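Local coordinates for Non-sulfated chondroitin lyase E66 (Autographa californica nucleopolyhedrovirus, PDB 3VSN), which acts as a chondroitin lyase of the viral envelope, is essential for oral infectivity and may digest the chondroitin sulfate barrier lining the host midgut, at residues Leu346-Ser351 against Ala432-Met437; Ile115-Leu120 against Arg169-Leu174; Asn619-Thr622 against Ala628-Tyr631; Cys553-Leu556 against Ser562-Leu565. All coordinates share one frame; numbering follows the deposited sequence.

Contact 1: Leu346-Ser351 against Ala432-Met437; sequences LAYYES and AKFAEM
Y348 carries nearly all of this contact, its ring meeting F434 over one face and its hydroxyl meeting E436 at the edge. The F434 ring comes in edge first: CD1 stands 3.4 Å above the plane of the Y348 ring, over its centre, with the planes 60° apart, an edge-to-face pair that sets aromatic C-H against pi electrons. At the phenol end, Y348 OH donates to E436 OE1 over a short 2.6 Å, approaching on the anti side and 31° out of the carboxylate plane. E436 can offer this oxygen because its chain bends at chi2 (81°), folding the carboxylate back toward the ring. The M437 methyl completes the shell, with CE 4.1 Å from Y348 CE2 while also lying over a face of the F434 ring, a place suited to a flexible, polarisable side chain.

Farther out, T363 of helix 359-364 touches Y348, F434 and M437, and F410 of strand 408-410 packs on both Y348 and E436. Two residues beyond Y348, E350, important for catalytic activity, forms a salt bridge with R300 and a hydrogen bond with H246. Tyrosine suits its place because it joins a buried apolar ring to a polar end: the ring packs against F434 and M437, while the directional phenol-carboxylate bond satisfies the hydroxyl and probably limits how far the Y348 ring can shift, two residues from E350.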
loop_
_atom_site.group_PDB
_atom_site.type_symbol
_atom_site.label_atom_id
_atom_site.label_comp_id
_atom_site.label_asym_id
_atom_site.label_seq_id
_atom_site.Cartn_x
_atom_site.Cartn_y
_atom_site.Cartn_z
ATOM N N LEU A 346 8.747 13.366 6.462
ATOM C CA LEU A 346 7.694 12.391 6.752
ATOM C C LEU A 346 8.114 11.393 7.822
ATOM O O LEU A 346 9.299 11.075 7.954
ATOM C CB LEU A 346 7.269 11.649 5.474
ATOM C CG LEU A 346 6.628 12.464 4.339
ATOM C CD1 LEU A 346 6.544 11.639 3.061
ATOM C CD2 LEU A 346 5.249 12.989 4.731
ATOM N N ALA A 347 7.135 10.904 8.581
ATOM C CA ALA A 347 7.380 9.882 9.591
ATOM C C ALA A 347 7.989 8.641 8.949
ATOM O O ALA A 347 7.607 8.259 7.842
ATOM C CB ALA A 347 6.087 9.519 10.308
ATOM N N TYR A 348 8.947 8.030 9.636
ATOM C CA TYR A 348 9.450 6.727 9.213
ATOM C C TYR A 348 8.651 5.611 9.879
ATOM O O TYR A 348 8.730 4.454 9.469
ATOM C CB TYR A 348 10.954 6.579 9.490
ATOM C CG TYR A 348 11.341 6.421 10.950
ATOM C CD1 TYR A 348 11.711 7.526 11.717
ATOM C CD2 TYR A 348 11.361 5.162 11.557
ATOM C CE1 TYR A 348 12.082 7.385 13.049
ATOM C CE2 TYR A 348 11.729 5.009 12.886
ATOM C CZ TYR A 348 12.085 6.123 13.625
ATOM O OH TYR A 348 12.451 5.968 14.940
ATOM N N TYR A 349 7.876 5.968 10.902
ATOM C CA TYR A 349 7.119 4.979 11.661
ATOM C C TYR A 349 5.972 5.608 12.445
ATOM O O TYR A 349 6.040 6.775 12.835
ATOM C CB TYR A 349 8.049 4.204 12.608
ATOM C CG TYR A 349 7.372 3.064 13.340
ATOM C CD1 TYR A 349 6.694 2.067 12.642
ATOM C CD2 TYR A 349 7.414 2.982 14.732
ATOM C CE1 TYR A 349 6.070 1.025 13.308
ATOM C CE2 TYR A 349 6.801 1.934 15.406
ATOM C CZ TYR A 349 6.135 0.961 14.690
ATOM O OH TYR A 349 5.518 -0.077 15.350
ATOM N N GLU A 350 4.918 4.822 12.654
ATOM C CA GLU A 350 3.822 5.194 13.539
ATOM C C GLU A 350 3.456 3.981 14.386
ATOM O O GLU A 350 3.251 2.890 13.857
ATOM C CB GLU A 350 2.605 5.673 12.739
ATOM C CG GLU A 350 1.532 6.344 13.590
ATOM C CD GLU A 350 0.225 6.551 12.846
ATOM O OE1 GLU A 350 -0.218 5.623 12.142
ATOM O OE2 GLU A 350 -0.367 7.641 12.973
ATOM N N SER A 351 3.395 4.180 15.700
ATOM C CA SER A 351 3.014 3.122 16.633
ATOM C C SER A 351 1.706 3.448 17.354
ATOM O O SER A 351 1.213 4.576 17.289
ATOM C CB SER A 351 4.128 2.888 17.655
ATOM O OG SER A 351 4.428 4.078 18.367
ATOM N N ALA A 432 19.794 7.417 6.043
ATOM C CA ALA A 432 18.845 7.521 7.141
ATOM C C ALA A 432 19.515 7.339 8.494
ATOM O O ALA A 432 20.524 6.636 8.611
ATOM C CB ALA A 432 17.727 6.508 6.960
ATOM N N LYS A 433 18.957 8.003 9.503
ATOM C CA LYS A 433 19.341 7.785 10.893
ATOM C C LYS A 433 18.091 7.867 11.766
ATOM O O LYS A 433 17.281 8.788 11.623
ATOM C CB LYS A 433 20.408 8.788 11.347
ATOM C CG LYS A 433 20.978 8.500 12.732
ATOM C CD LYS A 433 22.078 9.479 13.110
ATOM C CE LYS A 433 22.753 9.077 14.415
ATOM N NZ LYS A 433 23.843 10.029 14.776
ATOM N N PHE A 434 17.943 6.892 12.659
ATOM C CA PHE A 434 16.743 6.755 13.475
ATOM C C PHE A 434 17.095 6.767 14.964
ATOM O O PHE A 434 17.614 5.777 15.493
ATOM C CB PHE A 434 16.007 5.453 13.128
ATOM C CG PHE A 434 15.856 5.202 11.646
ATOM C CD1 PHE A 434 14.794 5.754 10.937
ATOM C CD2 PHE A 434 16.759 4.383 10.966
ATOM C CE1 PHE A 434 14.640 5.507 9.579
ATOM C CE2 PHE A 434 16.611 4.135 9.608
ATOM C CZ PHE A 434 15.548 4.696 8.914
ATOM N N ALA A 435 16.809 7.885 15.631
ATOM C CA ALA A 435 17.094 8.041 17.061
ATOM C C ALA A 435 16.456 6.939 17.915
ATOM O O ALA A 435 17.090 6.417 18.831
ATOM C CB ALA A 435 16.661 9.418 17.554
ATOM N N GLU A 436 15.218 6.573 17.586
ATOM C CA GLU A 436 14.444 5.618 18.388
ATOM C C GLU A 436 14.829 4.153 18.159
ATOM O O GLU A 436 14.376 3.269 18.887
ATOM C CB GLU A 436 12.938 5.816 18.159
ATOM C CG GLU A 436 12.398 7.183 18.567
ATOM C CD GLU A 436 12.640 8.275 17.532
ATOM O OE1 GLU A 436 13.084 7.974 16.402
ATOM O OE2 GLU A 436 12.383 9.451 17.852
ATOM N N MET A 437 15.653 3.894 17.147
ATOM C CA MET A 437 16.180 2.548 16.924
ATOM C C MET A 437 17.666 2.492 17.265
ATOM O O MET A 437 18.476 1.977 16.486
ATOM C CB MET A 437 15.906 2.066 15.491
ATOM C CG MET A 437 14.432 1.787 15.221
ATOM S SD MET A 437 14.083 0.845 13.718
ATOM C CE MET A 437 14.512 2.040 12.457
#

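Contact 2: Ile115-Leu120 against Arg169-Leu174; sequences IICSKL and RYWLGL
Behind the meeting of C117 and L120 with W171, the carbonyl oxygen of I115 is gripped by several donors of its own helix. S118 OG gives the firm bond, 2.8 Å to I115 O, tilted 25° from the carbonyl plane; the backbone N atoms of S118 and K119 add weak ones. Serine suits this turn near the helix end because, with chi1 at 77°, its hydroxyl folds back over the backbone and reinforces the thinning main-chain bonding.

W171 leans across from helix 161-175 and spreads its indole over this turn. C117 SG sits 3.4 Å from W171 CD1 and 3.9 Å from the centroid of the five-membered ring, obliquely, 34° off the normal: a Cys sulfur-aromatic contact. A small, polarisable thiol fits so close an approach. The carbonyl oxygen of C117 lies above one face of the indole, offset toward the rim, 3.5 Å from W171 CZ2. At the benzo end, L120 CB touches W171 CZ3 at 3.7 Å, and L120 O comes within 3.5 Å of W171 CH2. Y170 CD1 lies above the opposite face, toward its rim, so the indole has neighbours on both faces.

F148 of helix 138-154 touches both C117 and W171, placing the contact among the packed helices of the N-terminal alpha/alpha toroid. No hydrogen bond crosses between the two segments; cohesion probably comes mainly from dispersion between sulfur, leucine and indole, with two carbonyl oxygens also close to the ring, and shape rather than bond direction sets the fit.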
loop_
_atom_site.group_PDB
_atom_site.type_symbol
_atom_site.label_atom_id
_atom_site.label_comp_id
_atom_site.label_asym_id
_atom_site.label_seq_id
_atom_site.Cartn_x
_atom_site.Cartn_y
_atom_site.Cartn_z
ATOM N N ILE A 115 -37.867 -7.029 8.306
ATOM C CA ILE A 115 -37.486 -7.332 9.689
ATOM C C ILE A 115 -36.694 -6.175 10.309
ATOM O O ILE A 115 -36.987 -5.750 11.429
ATOM C CB ILE A 115 -36.721 -8.675 9.808
ATOM C CG1 ILE A 115 -37.643 -9.854 9.467
ATOM C CG2 ILE A 115 -36.166 -8.861 11.212
ATOM C CD1 ILE A 115 -36.919 -11.151 9.160
ATOM N N ILE A 116 -35.715 -5.653 9.571
ATOM C CA ILE A 116 -34.925 -4.504 10.030
ATOM C C ILE A 116 -35.797 -3.264 10.267
ATOM O O ILE A 116 -35.666 -2.595 11.294
ATOM C CB ILE A 116 -33.766 -4.172 9.056
ATOM C CG1 ILE A 116 -32.742 -5.311 9.045
ATOM C CG2 ILE A 116 -33.084 -2.865 9.445
ATOM C CD1 ILE A 116 -31.734 -5.226 7.916
ATOM N N CYS A 117 -36.691 -2.975 9.322
ATOM C CA CYS A 117 -37.587 -1.821 9.425
ATOM C C CYS A 117 -38.497 -1.881 10.651
ATOM O O CYS A 117 -38.787 -0.852 11.260
ATOM C CB CYS A 117 -38.412 -1.660 8.147
ATOM S SG CYS A 117 -37.430 -1.078 6.747
ATOM N N SER A 118 -38.921 -3.089 11.019
ATOM C CA SER A 118 -39.773 -3.288 12.192
ATOM C C SER A 118 -39.024 -3.087 13.515
ATOM O O SER A 118 -39.651 -2.931 14.562
ATOM C CB SER A 118 -40.428 -4.674 12.160
ATOM O OG SER A 118 -39.510 -5.687 12.542
ATOM N N LYS A 119 -37.692 -3.093 13.466
ATOM C CA LYS A 119 -36.875 -2.909 14.668
ATOM C C LYS A 119 -36.431 -1.461 14.876
ATOM O O LYS A 119 -36.069 -1.077 15.990
ATOM C CB LYS A 119 -35.648 -3.829 14.651
ATOM C CG LYS A 119 -35.952 -5.320 14.622
ATOM C CD LYS A 119 -36.647 -5.801 15.888
ATOM C CE LYS A 119 -36.989 -7.278 15.782
ATOM N NZ LYS A 119 -37.901 -7.727 16.870
ATOM N N LEU A 120 -36.458 -0.665 13.806
ATOM C CA LEU A 120 -35.964 0.712 13.851
ATOM C C LEU A 120 -36.928 1.659 14.571
ATOM O O LEU A 120 -38.117 1.699 14.243
ATOM C CB LEU A 120 -35.663 1.236 12.437
ATOM C CG LEU A 120 -34.484 0.636 11.660
ATOM C CD1 LEU A 120 -34.478 1.158 10.230
ATOM C CD2 LEU A 120 -33.154 0.932 12.340
ATOM N N ARG A 169 -37.182 5.184 0.805
ATOM C CA ARG A 169 -37.584 6.594 0.866
ATOM C C ARG A 169 -37.957 7.011 2.286
ATOM O O ARG A 169 -37.516 8.056 2.765
ATOM C CB ARG A 169 -38.745 6.884 -0.095
ATOM C CG ARG A 169 -38.340 6.986 -1.558
ATOM C CD ARG A 169 -39.491 7.473 -2.428
ATOM N NE ARG A 169 -40.518 6.447 -2.581
ATOM C CZ ARG A 169 -40.618 5.621 -3.621
ATOM N NH1 ARG A 169 -41.586 4.722 -3.645
ATOM N NH2 ARG A 169 -39.763 5.692 -4.639
ATOM N N TYR A 170 -38.751 6.188 2.967
ATOM C CA TYR A 170 -39.177 6.535 4.316
ATOM C C TYR A 170 -38.064 6.432 5.359
ATOM O O TYR A 170 -37.805 7.389 6.082
ATOM C CB TYR A 170 -40.392 5.722 4.774
ATOM C CG TYR A 170 -40.882 6.199 6.125
ATOM C CD1 TYR A 170 -40.473 5.570 7.302
ATOM C CD2 TYR A 170 -41.718 7.310 6.225
ATOM C CE1 TYR A 170 -40.904 6.021 8.540
ATOM C CE2 TYR A 170 -42.153 7.768 7.458
ATOM C CZ TYR A 170 -41.745 7.124 8.607
ATOM O OH TYR A 170 -42.178 7.584 9.826
ATOM N N TRP A 171 -37.427 5.268 5.448
ATOM C CA TRP A 171 -36.482 5.013 6.533
ATOM C C TRP A 171 -35.175 5.746 6.404
ATOM O O TRP A 171 -34.591 6.154 7.413
ATOM C CB TRP A 171 -36.293 3.517 6.760
ATOM C CG TRP A 171 -37.520 2.916 7.399
ATOM C CD1 TRP A 171 -38.510 2.146 6.791
ATOM C CD2 TRP A 171 -37.957 3.071 8.794
ATOM N NE1 TRP A 171 -39.489 1.807 7.691
ATOM C CE2 TRP A 171 -39.220 2.329 8.912
ATOM C CE3 TRP A 171 -37.444 3.720 9.917
ATOM C CZ2 TRP A 171 -39.918 2.254 10.110
ATOM C CZ3 TRP A 171 -38.158 3.635 11.120
ATOM C CH2 TRP A 171 -39.365 2.918 11.213
ATOM N N LEU A 172 -34.717 5.948 5.172
ATOM C CA LEU A 172 -33.518 6.754 4.959
ATOM C C LEU A 172 -33.851 8.234 5.112
ATOM O O LEU A 172 -33.003 9.018 5.525
ATOM C CB LEU A 172 -32.845 6.450 3.614
ATOM C CG LEU A 172 -32.293 5.027 3.427
ATOM C CD1 LEU A 172 -31.319 4.985 2.258
ATOM C CD2 LEU A 172 -31.614 4.499 4.687
ATOM N N GLY A 173 -35.095 8.602 4.803
ATOM C CA GLY A 173 -35.593 9.950 5.086
ATOM C C GLY A 173 -35.430 10.300 6.554
ATOM O O GLY A 173 -35.115 11.439 6.898
ATOM N N LEU A 174 -35.625 9.305 7.416
ATOM C CA LEU A 174 -35.444 9.476 8.852
ATOM C C LEU A 174 -33.984 9.353 9.294
ATOM O O LEU A 174 -33.485 10.214 10.018
ATOM C CB LEU A 174 -36.306 8.480 9.635
ATOM C CG LEU A 174 -37.828 8.659 9.658
ATOM C CD1 LEU A 174 -38.444 7.546 10.489
ATOM C CD2 LEU A 174 -38.244 10.019 10.205
#

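Contact 3: Asn619-Thr622 against Ala628-Tyr631; sequences NSFT and ALQY
F621 fills the close-packed half of this contact, with L629 over one of its faces and Y631 at its edge. L629 CD1 stands almost exactly above the ring, 3.8 Å from the F621 centroid and only 5° off the normal, a CH-pi contact; L629 CB adds 3.7 Å to F621 CD2. At its rim, F621 CE2 approaches Y631 CD1 at 3.7 Å in an offset edge-to-face pair, the edge of F621 toward the face of Y631 with planes 77° apart. Y631 turns its ring to this meeting with CG between the backbone N and carbonyl carbon (chi1 67°). I658 of strand 654-658 touches all three side chains, and M594 and V601 also pack on F621, joining helix 614-623 to the sheet.

The outer side is looser. T622, A628 and Q630 are exposed, and the backbone N of Q630 binds a glycerol probably taken from the crystallisation liquor. L629 and Y631 point their CB atoms toward the helix, A628 and Q630 away from it, so the apolar and aromatic side chains are the ones that meet F621. With no hydrogen bond crossing the contact, it probably rests on partial hydrophobic burial, fullest at F621, and weak C-H to pi attraction.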
loop_
_atom_site.group_PDB
_atom_site.type_symbol
_atom_site.label_atom_id
_atom_site.label_comp_id
_atom_site.label_asym_id
_atom_site.label_seq_id
_atom_site.Cartn_x
_atom_site.Cartn_y
_atom_site.Cartn_z
ATOM N N ASN A 619 31.526 12.691 -14.525
ATOM C CA ASN A 619 32.104 11.748 -13.562
ATOM C C ASN A 619 31.313 10.445 -13.477
ATOM O O ASN A 619 31.904 9.366 -13.373
ATOM C CB ASN A 619 32.249 12.384 -12.172
ATOM C CG ASN A 619 33.408 13.368 -12.097
ATOM O OD1 ASN A 619 34.453 13.167 -12.713
ATOM N ND2 ASN A 619 33.232 14.430 -11.327
ATOM N N SER A 620 29.985 10.551 -13.540
ATOM C CA SER A 620 29.109 9.379 -13.478
ATOM C C SER A 620 29.326 8.467 -14.680
ATOM O O SER A 620 29.486 7.254 -14.525
ATOM C CB SER A 620 27.640 9.801 -13.385
ATOM O OG SER A 620 27.414 10.580 -12.220
ATOM N N PHE A 621 29.342 9.062 -15.874
ATOM C CA PHE A 621 29.559 8.315 -17.114
ATOM C C PHE A 621 30.944 7.663 -17.140
ATOM O O PHE A 621 31.094 6.531 -17.600
ATOM C CB PHE A 621 29.355 9.211 -18.345
ATOM C CG PHE A 621 27.914 9.593 -18.607
ATOM C CD1 PHE A 621 26.856 8.914 -18.001
ATOM C CD2 PHE A 621 27.615 10.621 -19.501
ATOM C CE1 PHE A 621 25.536 9.268 -18.259
ATOM C CE2 PHE A 621 26.297 10.972 -19.768
ATOM C CZ PHE A 621 25.259 10.298 -19.143
ATOM N N THR A 622 31.947 8.383 -16.637
ATOM C CA THR A 622 33.305 7.849 -16.480
ATOM C C THR A 622 33.319 6.634 -15.534
ATOM O O THR A 622 33.929 5.604 -15.839
ATOM C CB THR A 622 34.278 8.949 -15.988
ATOM O OG1 THR A 622 34.277 10.043 -16.918
ATOM C CG2 THR A 622 35.704 8.414 -15.838
ATOM N N ALA A 628 33.156 9.022 -22.702
ATOM C CA ALA A 628 32.904 9.928 -23.824
ATOM C C ALA A 628 31.452 9.921 -24.328
ATOM O O ALA A 628 31.183 10.353 -25.452
ATOM C CB ALA A 628 33.878 9.640 -24.963
ATOM N N LEU A 629 30.522 9.440 -23.502
ATOM C CA LEU A 629 29.102 9.419 -23.878
ATOM C C LEU A 629 28.586 10.796 -24.277
ATOM O O LEU A 629 28.813 11.780 -23.573
ATOM C CB LEU A 629 28.228 8.886 -22.740
ATOM C CG LEU A 629 27.837 7.414 -22.652
ATOM C CD1 LEU A 629 26.723 7.277 -21.624
ATOM C CD2 LEU A 629 27.407 6.826 -23.992
ATOM N N GLN A 630 27.899 10.849 -25.415
ATOM C CA GLN A 630 27.244 12.067 -25.884
ATOM C C GLN A 630 25.782 12.009 -25.472
ATOM O O GLN A 630 25.161 10.945 -25.518
ATOM C CB GLN A 630 27.350 12.199 -27.405
ATOM C CG GLN A 630 28.765 12.406 -27.935
ATOM C CD GLN A 630 29.208 13.854 -27.880
ATOM O OE1 GLN A 630 29.555 14.368 -26.818
ATOM N NE2 GLN A 630 29.207 14.519 -29.033
ATOM N N TYR A 631 25.232 13.148 -25.069
ATOM C CA TYR A 631 23.878 13.173 -24.535
ATOM C C TYR A 631 23.163 14.500 -24.779
ATOM O O TYR A 631 23.793 15.527 -25.053
ATOM C CB TYR A 631 23.888 12.828 -23.038
ATOM C CG TYR A 631 24.560 13.874 -22.184
ATOM C CD1 TYR A 631 25.943 13.869 -21.996
ATOM C CD2 TYR A 631 23.814 14.873 -21.566
ATOM C CE1 TYR A 631 26.559 14.833 -21.219
ATOM C CE2 TYR A 631 24.419 15.838 -20.782
ATOM C CZ TYR A 631 25.790 15.816 -20.615
ATOM O OH TYR A 631 26.392 16.775 -19.839
#

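Contact 4: Cys553-Leu556 against Ser562-Leu565; sequences CYKL and SDSL
K555 and D563 reach toward each other from opposite directions and form a salt bridge, K555 NZ lying 2.6 Å from D563 OD1. The ammonium arrives above the carboxylate plane, 48° out of it. From the opposite face L565 N also donates to D563 OD1, at 3.0 Å with an N-H...O angle of 160°; it comes on the anti side and nearer the plane, 19° out of it, so this single oxygen takes two donors. The other oxygen, D563 OD2, is hydrogen-bonded to the hydroxyl of Y449, which gives both carboxylate oxygens partners.

K555 NZ has three acceptors: D563 OD1, water 1 at 2.9 Å and water 2 at 2.8 Å. Water 1 also accepts from D563 N, and water 2 donates to L565 O over 2.7 Å, so both carry the grip on to the loop backbone. Lysine suits the place because its chain, extended beyond CG, spans from strand to loop while V514, H512 and Y449 touch its side chain; aspartate is short enough to bond back to its own main chain. L565 turns its apolar side chain onto F454 and Y449.

The bond from L565 N to D563 OD1 closes an Asx turn. The turn lies in the connection between strand 550-558 of one seven-stranded antiparallel sheet and strand 566-569 of the next, within the beta-sandwich part of the lyase.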
loop_
_atom_site.group_PDB
_atom_site.type_symbol
_atom_site.label_atom_id
_atom_site.label_comp_id
_atom_site.label_asym_id
_atom_site.label_seq_id
_atom_site.Cartn_x
_atom_site.Cartn_y
_atom_site.Cartn_z
ATOM N N CYS A 553 25.832 -6.997 1.448
ATOM C CA CYS A 553 25.446 -6.921 0.039
ATOM C C CYS A 553 24.918 -8.255 -0.462
ATOM O O CYS A 553 25.576 -9.287 -0.321
ATOM C CB CYS A 553 26.634 -6.464 -0.819
ATOM S SG CYS A 553 26.190 -5.981 -2.503
ATOM N N TYR A 554 23.724 -8.228 -1.046
ATOM C CA TYR A 554 23.113 -9.434 -1.579
ATOM C C TYR A 554 22.217 -9.099 -2.768
ATOM O O TYR A 554 21.944 -7.930 -3.040
ATOM C CB TYR A 554 22.309 -10.158 -0.485
ATOM C CG TYR A 554 21.075 -9.406 -0.022
ATOM C CD1 TYR A 554 19.835 -9.622 -0.628
ATOM C CD2 TYR A 554 21.147 -8.482 1.022
ATOM C CE1 TYR A 554 18.702 -8.936 -0.211
ATOM C CE2 TYR A 554 20.020 -7.794 1.449
ATOM C CZ TYR A 554 18.801 -8.026 0.829
ATOM O OH TYR A 554 17.676 -7.346 1.244
ATOM N N LYS A 555 21.764 -10.131 -3.471
ATOM C CA LYS A 555 20.753 -9.946 -4.501
ATOM C C LYS A 555 19.693 -11.031 -4.398
ATOM O O LYS A 555 19.951 -12.124 -3.877
ATOM C CB LYS A 555 21.372 -9.899 -5.905
ATOM C CG LYS A 555 21.819 -11.240 -6.451
ATOM C CD LYS A 555 22.058 -11.187 -7.955
ATOM C CE LYS A 555 22.253 -12.599 -8.481
ATOM N NZ LYS A 555 22.876 -12.654 -9.832
ATOM N N LEU A 556 18.499 -10.705 -4.877
ATOM C CA LEU A 556 17.409 -11.659 -4.976
ATOM C C LEU A 556 17.044 -11.811 -6.452
ATOM O O LEU A 556 17.112 -10.838 -7.202
ATOM C CB LEU A 556 16.197 -11.177 -4.168
ATOM C CG LEU A 556 16.351 -10.941 -2.654
ATOM C CD1 LEU A 556 15.058 -10.384 -2.068
ATOM C CD2 LEU A 556 16.765 -12.208 -1.914
ATOM N N SER A 562 17.957 -16.381 -13.620
ATOM C CA SER A 562 19.291 -15.992 -13.158
ATOM C C SER A 562 19.925 -14.882 -14.005
ATOM O O SER A 562 19.537 -14.655 -15.153
ATOM C CB SER A 562 20.211 -17.215 -13.114
ATOM O OG SER A 562 20.445 -17.710 -14.423
ATOM N N ASP A 563 20.906 -14.195 -13.431
ATOM C CA ASP A 563 21.638 -13.152 -14.146
ATOM C C ASP A 563 23.094 -13.139 -13.707
ATOM O O ASP A 563 23.470 -13.837 -12.763
ATOM C CB ASP A 563 20.996 -11.785 -13.898
ATOM C CG ASP A 563 21.001 -11.396 -12.432
ATOM O OD1 ASP A 563 22.100 -11.209 -11.867
ATOM O OD2 ASP A 563 19.907 -11.283 -11.840
ATOM N N SER A 564 23.905 -12.329 -14.379
ATOM C CA SER A 564 25.320 -12.220 -14.044
ATOM C C SER A 564 25.668 -10.824 -13.528
ATOM O O SER A 564 26.691 -10.246 -13.899
ATOM C CB SER A 564 26.175 -12.591 -15.259
ATOM O OG SER A 564 25.881 -13.916 -15.682
ATOM N N LEU A 565 24.814 -10.290 -12.659
ATOM C CA LEU A 565 25.040 -8.971 -12.074
ATOM C C LEU A 565 26.399 -8.899 -11.370
ATOM O O LEU A 565 26.782 -9.815 -10.644
ATOM C CB LEU A 565 23.908 -8.620 -11.101
ATOM C CG LEU A 565 23.970 -7.286 -10.352
ATOM C CD1 LEU A 565 22.564 -6.799 -10.039
ATOM C CD2 LEU A 565 24.795 -7.410 -9.074
HETATM O O HOH W 1 21.366 -14.977 -10.632
HETATM O O HOH W 2 25.427 -11.713 -9.203
#

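Overall arrangement
Along the chain, contact 2 comes first, in the helical N-terminal region, and each contact closes before the next begins, in the order 2, 1, 4, 3. The other three lie in the later, strand-rich part. Contacts 1 and 4 reach the same seven-stranded sheet, through strands 426-434 and 550-558, with centres 29 Å apart. Contact 3 packs helix 614-623 and the loop before strand 631-633 against the following sheet, its centre 25 Å from that of contact 4, whose loop leads into that sheet. Contact 2 is 73 Å from contact 3, centre to centre, across the elongated chain. Only contact 1 has a residue important for catalytic activity, E350, in one of its segments; the others lie away from the catalytic residues.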